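Local coordinates for protein putative cytochrome C (Sinorhizobium meliloti, PDB 4PWA) that binds a covalently attached heme c and probably passes electrons between proteins in bacterial sulfite oxidation, at residues V50-A53 against V54-I58; E18-C21 against A22-H25. One frame throughout, in Å; residues are numbered along the deposited sequence.

Contact 1: V50-A53 against V54-I58; sequences VNTA and VTNGI. With HEC (heme c), chain E.
Val50 and Val54 are joined through the backbone on the last turns of helix 47-56, part of the heme pocket of a small class I-like c-type cytochrome fold. Val54 N donates to Val50 O at 2.9 Å, almost straight at 177°, and Thr55 N and Asn56 N repeat the i to i+4 step onto Asn51 O and Thr52 O. The helix ends at Asn56, and Gly57, with positive phi (74°), turns the chain away while its N makes a weak, bent bond back to Ala53 O. On the heme side, Val50 and Val54 stand one turn apart. With chi1 at 180°, Val50 turns CG1 away from its own N and onto Val54 CG2; both methyls touch heme CMB, Val54 CG2 the more closely at 3.3 Å. Ala53 CB rests on Ile58 CG2 at 4.1 Å and on the heme propionate carbon CBA. Ile58 reaches on along the heme edge, CG1 and CG2 against CBD and CD1 against CGA; an alanine here would probably open a gap between Ala53 and the two propionate arms. On the side turned from the heme, Thr52 OG1 is hydrogen-bonded to Glu48 O, and Asn51 and Thr55 pack on Ile72 of helix 69-82. Thr55 OG1 sits 2.7 Å from Asn51 O and 3.0 Å from Asn51 OD1, two oxygens that compete for its one proton.

Contact 2: E18-C21 against A22-H25; sequences EPQC and ALCH. With HEC (heme c), chain E.
Cys21 O accepts two backbone hydrogen bonds as the chain turns under the heme. His25 N approaches nearly in line with the carbonyl at 2.8 Å, while Cys24 N comes from above the carbonyl plane at 3.1 Å. Gln20 O takes Leu23 N, also from above its plane, at an N-H...O angle of 142°. The Cys21 N-H is used by Ser17 OG, and the Gln20 amide NE2 by Glu15 O; Gln20 crosses Leu23 at an angle, its OE1 meeting only carbon there, CD1 at 3.7 Å. This tight turn is the CXXCH heme-attachment motif of c-type cytochromes: Cys21 SG is bonded to heme CAB and Cys24 SG to CAC, at 1.8 and 1.9 Å. Cys24 chi1 (-75°) sets SG beside the backbone N, which carries it to CAC. His25 NE2 ligates the iron at 2.0 Å, with Met61 SD as the other axial ligand. The other ring nitrogen, ND1, donates to Pro38 O, which fixes the imidazole's rotation and would probably make it more electron-rich. Cys21 O also lies off the imidazole edge, in the ring plane. Pro19, after a cis peptide bond, lays CB, CG and CD against heme CMC.

In the fold
Contact 2 comes first along the chain, where the loop after helix 4-16 runs into the short helix 21-24; contact 1 follows at the end of helix 47-56. Their centres lie 13 Å apart and their nearest atoms about 6 Å, with no direct touch: the heme is what they share. Residues 18-25 supply both thioether links and the histidine ligand, whereas residues 50-58 line the pocket by apolar contact and lead into Met61, the second axial ligand, with Arg49 just before them hydrogen-bonded to the heme. The two segments thus serve different tasks in one pocket, attachment and lining. A covalently bound, His/Met-ligated heme is consistent with the electron-transfer role assigned to the family.

Contact 1: V50-A53 against V54-I58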
ATOM      1  N   VAL A  50      23.813  -0.482  -4.951  1.00 28.19           N
ATOM      2  CA  VAL A  50      22.764  -1.494  -5.054  1.00 25.95           C
ATOM      3  C   VAL A  50      23.334  -2.885  -4.803  1.00 26.28           C
ATOM      4  O   VAL A  50      22.792  -3.646  -3.992  1.00 25.13           O
ATOM      5  CB  VAL A  50      22.059  -1.489  -6.432  1.00 25.70           C
ATOM      6  CG1 VAL A  50      20.975  -2.581  -6.481  1.00 23.91           C
ATOM      7  CG2 VAL A  50      21.448  -0.111  -6.743  1.00 23.94           C
ATOM      8  N   ASN A  51      24.422  -3.205  -5.509  1.00 27.43           N
ATOM      9  CA  ASN A  51      25.039  -4.516  -5.440  1.00 28.11           C
ATOM     10  C   ASN A  51      25.409  -4.834  -3.987  1.00 28.74           C
ATOM     11  O   ASN A  51      25.109  -5.911  -3.471  1.00 28.37           O
ATOM     12  CB  ASN A  51      26.272  -4.539  -6.349  1.00 30.56           C
ATOM     13  CG  ASN A  51      26.870  -5.936  -6.522  1.00 31.56           C
ATOM     14  OD1 ASN A  51      26.951  -6.716  -5.573  1.00 32.65           O
ATOM     15  ND2 ASN A  51      27.301  -6.246  -7.741  1.00 31.09           N
ATOM     16  N   THR A  52      26.049  -3.884  -3.316  1.00 29.37           N
ATOM     17  CA  THR A  52      26.396  -4.075  -1.922  1.00 30.28           C
ATOM     18  C   THR A  52      25.182  -4.316  -1.037  1.00 28.56           C
ATOM     19  O   THR A  52      25.241  -5.136  -0.112  1.00 29.26           O
ATOM     20  CB  THR A  52      27.173  -2.884  -1.375  1.00 31.69           C
ATOM     21  OG1 THR A  52      28.363  -2.718  -2.147  1.00 33.85           O
ATOM     22  CG2 THR A  52      27.558  -3.129   0.084  1.00 33.35           C
ATOM     23  N   ALA A  53      24.093  -3.600  -1.308  1.00 26.49           N
ATOM     24  CA  ALA A  53      22.892  -3.685  -0.468  1.00 25.06           C
ATOM     25  C   ALA A  53      22.214  -5.032  -0.630  1.00 24.08           C
ATOM     26  O   ALA A  53      21.870  -5.696   0.344  1.00 23.73           O
ATOM     27  CB  ALA A  53      21.933  -2.566  -0.801  1.00 23.45           C
ATOM     28  N   VAL A  54      22.042  -5.442  -1.875  1.00 24.16           N
ATOM     29  CA  VAL A  54      21.449  -6.745  -2.183  1.00 23.70           C
ATOM     30  C   VAL A  54      22.295  -7.888  -1.641  1.00 25.62           C
ATOM     31  O   VAL A  54      21.765  -8.840  -1.075  1.00 26.11           O
ATOM     32  CB  VAL A  54      21.246  -6.900  -3.704  1.00 23.64           C
ATOM     33  CG1 VAL A  54      20.697  -8.284  -4.059  1.00 21.15           C
ATOM     34  CG2 VAL A  54      20.304  -5.774  -4.230  1.00 20.93           C
ATOM     35  N   THR A  55      23.611  -7.791  -1.807  1.00 27.57           N
ATOM     36  CA  THR A  55      24.528  -8.859  -1.428  1.00 29.40           C
ATOM     37  C   THR A  55      24.602  -9.044   0.093  1.00 30.65           C
ATOM     38  O   THR A  55      24.509 -10.169   0.595  1.00 31.55           O
ATOM     39  CB  THR A  55      25.930  -8.584  -2.007  1.00 31.42           C
ATOM     40  OG1 THR A  55      25.841  -8.484  -3.434  1.00 31.55           O
ATOM     41  CG2 THR A  55      26.924  -9.687  -1.654  1.00 33.21           C
ATOM     42  N   ASN A  56      24.741  -7.948   0.825  1.00 31.08           N
ATOM     43  CA  ASN A  56      25.001  -8.017   2.263  1.00 32.89           C
ATOM     44  C   ASN A  56      23.774  -7.781   3.121  1.00 31.97           C
ATOM     45  O   ASN A  56      23.756  -8.122   4.302  1.00 32.85           O
ATOM     46  CB  ASN A  56      26.033  -6.960   2.660  1.00 34.70           C
ATOM     47  CG  ASN A  56      27.351  -7.115   1.933  1.00 37.38           C
ATOM     48  OD1 ASN A  56      27.631  -8.145   1.333  1.00 39.14           O
ATOM     49  ND2 ASN A  56      28.175  -6.079   1.997  1.00 40.81           N
ATOM     50  N   GLY A  57      22.751  -7.179   2.531  1.00 30.17           N
ATOM     51  CA  GLY A  57      21.666  -6.629   3.309  1.00 29.69           C
ATOM     52  C   GLY A  57      22.141  -5.360   3.986  1.00 30.25           C
ATOM     53  O   GLY A  57      23.323  -5.018   3.949  1.00 31.83           O
ATOM     54  N   ILE A  58      21.205  -4.663   4.607  1.00 29.75           N
ATOM     55  CA  ILE A  58      21.483  -3.398   5.275  1.00 30.08           C
ATOM     56  C   ILE A  58      20.267  -3.083   6.120  1.00 29.75           C
ATOM     57  O   ILE A  58      19.147  -3.098   5.621  1.00 28.30           O
ATOM     58  CB  ILE A  58      21.733  -2.267   4.254  1.00 29.31           C
ATOM     59  CG1 ILE A  58      21.730  -0.898   4.951  1.00 29.63           C
ATOM     60  CG2 ILE A  58      20.697  -2.328   3.137  1.00 26.67           C
ATOM     61  CD1 ILE A  58      22.330   0.196   4.123  1.00 30.52           C
TER
HETATM   62 FE   HEC E 201      15.989  -2.845  -0.431  1.00 19.58          FE
HETATM   63  CHA HEC E 201      17.629  -0.377   1.251  1.00 19.97           C
HETATM   64  CHB HEC E 201      17.665  -2.112  -3.256  1.00 20.25           C
HETATM   65  CHC HEC E 201      14.705  -5.646  -1.864  1.00 21.15           C
HETATM   66  CHD HEC E 201      13.733  -3.138   2.086  1.00 20.93           C
HETATM   67  NA  HEC E 201      17.412  -1.537  -0.898  1.00 19.81           N
HETATM   68  C1A HEC E 201      17.909  -0.544  -0.082  1.00 20.40           C
HETATM   69  C2A HEC E 201      18.813   0.280  -0.861  1.00 21.45           C
HETATM   70  C3A HEC E 201      18.819  -0.179  -2.108  1.00 20.25           C
HETATM   71  C4A HEC E 201      17.924  -1.328  -2.158  1.00 20.67           C
HETATM   72  CMA HEC E 201      19.627   0.412  -3.272  1.00 19.21           C
HETATM   73  CAA HEC E 201      19.605   1.488  -0.321  1.00 21.69           C
HETATM   74  CBA HEC E 201      20.781   0.940   0.472  1.00 23.18           C
HETATM   75  CGA HEC E 201      21.703   2.044   0.926  1.00 25.31           C
HETATM   76  O1A HEC E 201      22.919   1.954   0.616  1.00 25.75           O
HETATM   77  O2A HEC E 201      21.242   3.017   1.592  1.00 26.75           O
HETATM   78  NB  HEC E 201      16.157  -3.701  -2.200  1.00 19.86           N
HETATM   79  C1B HEC E 201      16.959  -3.286  -3.235  1.00 20.13           C
HETATM   80  C2B HEC E 201      16.972  -4.323  -4.242  1.00 20.21           C
HETATM   81  C3B HEC E 201      16.123  -5.268  -3.873  1.00 20.58           C
HETATM   82  C4B HEC E 201      15.621  -4.918  -2.570  1.00 21.13           C
HETATM   83  CMB HEC E 201      17.668  -4.257  -5.618  1.00 20.61           C
HETATM   84  CAB HEC E 201      15.791  -6.561  -4.648  1.00 20.18           C
HETATM   85  CBB HEC E 201      16.985  -7.527  -4.710  1.00 21.28           C
HETATM   86  NC  HEC E 201      14.472  -4.114   0.009  1.00 19.21           N
HETATM   87  C1C HEC E 201      14.132  -5.257  -0.676  1.00 20.68           C
HETATM   88  C2C HEC E 201      13.324  -6.114   0.167  1.00 18.90           C
HETATM   89  C3C HEC E 201      12.868  -5.323   1.155  1.00 19.89           C
HETATM   90  C4C HEC E 201      13.698  -4.115   1.131  1.00 20.72           C
HETATM   91  CMC HEC E 201      12.552  -7.290  -0.458  1.00 16.82           C
HETATM   92  CAC HEC E 201      11.820  -5.600   2.279  1.00 19.42           C
HETATM   93  CBC HEC E 201      11.300  -7.003   2.655  1.00 18.48           C
HETATM   94  ND  HEC E 201      15.729  -1.901   1.371  1.00 19.35           N
HETATM   95  C1D HEC E 201      14.716  -2.202   2.267  1.00 19.83           C
HETATM   96  C2D HEC E 201      14.835  -1.382   3.448  1.00 17.51           C
HETATM   97  C3D HEC E 201      16.056  -0.511   3.204  1.00 18.77           C
HETATM   98  C4D HEC E 201      16.533  -0.895   1.888  1.00 19.84           C
HETATM   99  CMD HEC E 201      13.911  -1.382   4.681  1.00 17.12           C
HETATM  100  CAD HEC E 201      16.632   0.562   4.157  1.00 19.51           C
HETATM  101  CBD HEC E 201      17.919   0.045   4.772  1.00 19.14           C
HETATM  102  CGD HEC E 201      18.353   0.964   5.886  1.00 21.12           C
HETATM  103  O1D HEC E 201      18.937   2.036   5.572  1.00 20.71           O
HETATM  104  O2D HEC E 201      18.131   0.608   7.082  1.00 22.81           O

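Contact 2: E18-C21 against A22-H25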
ATOM      1  N   GLU A  18      13.498 -12.620  -4.000  1.00 28.23           N
ATOM      2  CA  GLU A  18      12.688 -13.143  -2.901  1.00 29.48           C
ATOM      3  C   GLU A  18      13.146 -12.496  -1.585  1.00 29.08           C
ATOM      4  O   GLU A  18      14.302 -12.682  -1.180  1.00 29.44           O
ATOM      5  CB  GLU A  18      12.823 -14.669  -2.812  1.00 31.19           C
ATOM      6  CG  GLU A  18      12.004 -15.410  -3.880  1.00 34.36           C
ATOM      7  CD  GLU A  18      12.052 -16.929  -3.766  1.00 38.57           C
ATOM      8  OE1 GLU A  18      12.272 -17.456  -2.646  1.00 41.83           O
ATOM      9  OE2 GLU A  18      11.864 -17.600  -4.811  1.00 41.07           O
ATOM     10  N   PRO A  19      12.276 -11.679  -0.956  1.00 28.14           N
ATOM     11  CA  PRO A  19      10.999 -11.186  -1.478  1.00 27.41           C
ATOM     12  C   PRO A  19      11.290 -10.269  -2.650  1.00 26.11           C
ATOM     13  O   PRO A  19      12.431  -9.867  -2.824  1.00 25.23           O
ATOM     14  CB  PRO A  19      10.408 -10.403  -0.297  1.00 27.65           C
ATOM     15  CG  PRO A  19      11.196 -10.844   0.899  1.00 28.68           C
ATOM     16  CD  PRO A  19      12.549 -11.155   0.389  1.00 28.59           C
ATOM     17  N   GLN A  20      10.291  -9.949  -3.458  1.00 26.05           N
ATOM     18  CA  GLN A  20      10.528  -9.109  -4.648  1.00 25.59           C
ATOM     19  C   GLN A  20      10.883  -7.655  -4.277  1.00 24.13           C
ATOM     20  O   GLN A  20      10.289  -7.083  -3.378  1.00 22.94           O
ATOM     21  CB  GLN A  20       9.322  -9.172  -5.583  1.00 26.33           C
ATOM     22  CG  GLN A  20       9.227 -10.512  -6.295  1.00 29.51           C
ATOM     23  CD  GLN A  20       7.859 -11.150  -6.268  1.00 32.53           C
ATOM     24  OE1 GLN A  20       6.864 -10.515  -5.933  1.00 36.25           O
ATOM     25  NE2 GLN A  20       7.804 -12.420  -6.637  1.00 34.64           N
ATOM     26  N   CYS A  21      11.881  -7.086  -4.957  1.00 23.51           N
ATOM     27  CA  CYS A  21      12.294  -5.702  -4.701  1.00 22.85           C
ATOM     28  C   CYS A  21      11.115  -4.762  -4.818  1.00 22.54           C
ATOM     29  O   CYS A  21      10.974  -3.855  -4.002  1.00 22.04           O
ATOM     30  CB  CYS A  21      13.355  -5.226  -5.698  1.00 22.98           C
ATOM     31  SG  CYS A  21      14.683  -6.353  -6.033  1.00 23.73           S
ATOM     32  N   ALA A  22      10.278  -4.995  -5.837  1.00 22.74           N
ATOM     33  CA  ALA A  22       9.097  -4.164  -6.125  1.00 22.93           C
ATOM     34  C   ALA A  22       8.093  -4.107  -4.985  1.00 23.29           C
ATOM     35  O   ALA A  22       7.345  -3.139  -4.882  1.00 23.67           O
ATOM     36  CB  ALA A  22       8.384  -4.637  -7.412  1.00 22.90           C
ATOM     37  N   LEU A  23       8.046  -5.145  -4.155  1.00 23.60           N
ATOM     38  CA  LEU A  23       7.126  -5.159  -3.011  1.00 24.52           C
ATOM     39  C   LEU A  23       7.581  -4.212  -1.899  1.00 24.06           C
ATOM     40  O   LEU A  23       6.756  -3.687  -1.161  1.00 25.19           O
ATOM     41  CB  LEU A  23       6.946  -6.581  -2.449  1.00 25.35           C
ATOM     42  CG  LEU A  23       6.237  -7.621  -3.333  1.00 27.00           C
ATOM     43  CD1 LEU A  23       6.130  -9.001  -2.639  1.00 29.26           C
ATOM     44  CD2 LEU A  23       4.871  -7.142  -3.734  1.00 28.59           C
ATOM     45  N   CYS A  24       8.889  -4.002  -1.773  1.00 23.16           N
ATOM     46  CA  CYS A  24       9.433  -3.139  -0.722  1.00 23.13           C
ATOM     47  C   CYS A  24       9.802  -1.736  -1.249  1.00 22.11           C
ATOM     48  O   CYS A  24       9.792  -0.753  -0.499  1.00 22.08           O
ATOM     49  CB  CYS A  24      10.661  -3.800  -0.070  1.00 23.16           C
ATOM     50  SG  CYS A  24      10.391  -5.215   1.129  1.00 25.86           S
ATOM     51  N   HIS A  25      10.116  -1.629  -2.535  1.00 21.59           N
ATOM     52  CA  HIS A  25      10.669  -0.384  -3.086  1.00 21.26           C
ATOM     53  C   HIS A  25       9.834   0.235  -4.191  1.00 21.36           C
ATOM     54  O   HIS A  25       9.190  -0.477  -4.972  1.00 21.65           O
ATOM     55  CB  HIS A  25      12.048  -0.662  -3.666  1.00 21.28           C
ATOM     56  CG  HIS A  25      13.101  -0.870  -2.633  1.00 21.39           C
ATOM     57  ND1 HIS A  25      13.705   0.178  -1.974  1.00 20.31           N
ATOM     58  CD2 HIS A  25      13.663  -2.001  -2.151  1.00 21.43           C
ATOM     59  CE1 HIS A  25      14.601  -0.300  -1.134  1.00 21.99           C
ATOM     60  NE2 HIS A  25      14.597  -1.621  -1.223  1.00 22.51           N
TER
HETATM   61 FE   HEC E 201      15.989  -2.845  -0.431  1.00 19.58          FE
HETATM   62  CHA HEC E 201      17.629  -0.377   1.251  1.00 19.97           C
HETATM   63  CHB HEC E 201      17.665  -2.112  -3.256  1.00 20.25           C
HETATM   64  CHC HEC E 201      14.705  -5.646  -1.864  1.00 21.15           C
HETATM   65  CHD HEC E 201      13.733  -3.138   2.086  1.00 20.93           C
HETATM   66  NA  HEC E 201      17.412  -1.537  -0.898  1.00 19.81           N
HETATM   67  C1A HEC E 201      17.909  -0.544  -0.082  1.00 20.40           C
HETATM   68  C2A HEC E 201      18.813   0.280  -0.861  1.00 21.45           C
HETATM   69  C3A HEC E 201      18.819  -0.179  -2.108  1.00 20.25           C
HETATM   70  C4A HEC E 201      17.924  -1.328  -2.158  1.00 20.67           C
HETATM   71  CMA HEC E 201      19.627   0.412  -3.272  1.00 19.21           C
HETATM   72  CAA HEC E 201      19.605   1.488  -0.321  1.00 21.69           C
HETATM   73  CBA HEC E 201      20.781   0.940   0.472  1.00 23.18           C
HETATM   74  CGA HEC E 201      21.703   2.044   0.926  1.00 25.31           C
HETATM   75  O1A HEC E 201      22.919   1.954   0.616  1.00 25.75           O
HETATM   76  O2A HEC E 201      21.242   3.017   1.592  1.00 26.75           O
HETATM   77  NB  HEC E 201      16.157  -3.701  -2.200  1.00 19.86           N
HETATM   78  C1B HEC E 201      16.959  -3.286  -3.235  1.00 20.13           C
HETATM   79  C2B HEC E 201      16.972  -4.323  -4.242  1.00 20.21           C
HETATM   80  C3B HEC E 201      16.123  -5.268  -3.873  1.00 20.58           C
HETATM   81  C4B HEC E 201      15.621  -4.918  -2.570  1.00 21.13           C
HETATM   82  CMB HEC E 201      17.668  -4.257  -5.618  1.00 20.61           C
HETATM   83  CAB HEC E 201      15.791  -6.561  -4.648  1.00 20.18           C
HETATM   84  CBB HEC E 201      16.985  -7.527  -4.710  1.00 21.28           C
HETATM   85  NC  HEC E 201      14.472  -4.114   0.009  1.00 19.21           N
HETATM   86  C1C HEC E 201      14.132  -5.257  -0.676  1.00 20.68           C
HETATM   87  C2C HEC E 201      13.324  -6.114   0.167  1.00 18.90           C
HETATM   88  C3C HEC E 201      12.868  -5.323   1.155  1.00 19.89           C
HETATM   89  C4C HEC E 201      13.698  -4.115   1.131  1.00 20.72           C
HETATM   90  CMC HEC E 201      12.552  -7.290  -0.458  1.00 16.82           C
HETATM   91  CAC HEC E 201      11.820  -5.600   2.279  1.00 19.42           C
HETATM   92  CBC HEC E 201      11.300  -7.003   2.655  1.00 18.48           C
HETATM   93  ND  HEC E 201      15.729  -1.901   1.371  1.00 19.35           N
HETATM   94  C1D HEC E 201      14.716  -2.202   2.267  1.00 19.83           C
HETATM   95  C2D HEC E 201      14.835  -1.382   3.448  1.00 17.51           C
HETATM   96  C3D HEC E 201      16.056  -0.511   3.204  1.00 18.77           C
HETATM   97  C4D HEC E 201      16.533  -0.895   1.888  1.00 19.84           C
HETATM   98  CMD HEC E 201      13.911  -1.382   4.681  1.00 17.12           C
HETATM   99  CAD HEC E 201      16.632   0.562   4.157  1.00 19.51           C
HETATM  100  CBD HEC E 201      17.919   0.045   4.772  1.00 19.14           C
HETATM  101  CGD HEC E 201      18.353   0.964   5.886  1.00 21.12           C
HETATM  102  O1D HEC E 201      18.937   2.036   5.572  1.00 20.71           O
HETATM  103  O2D HEC E 201      18.131   0.608   7.082  1.00 22.81           O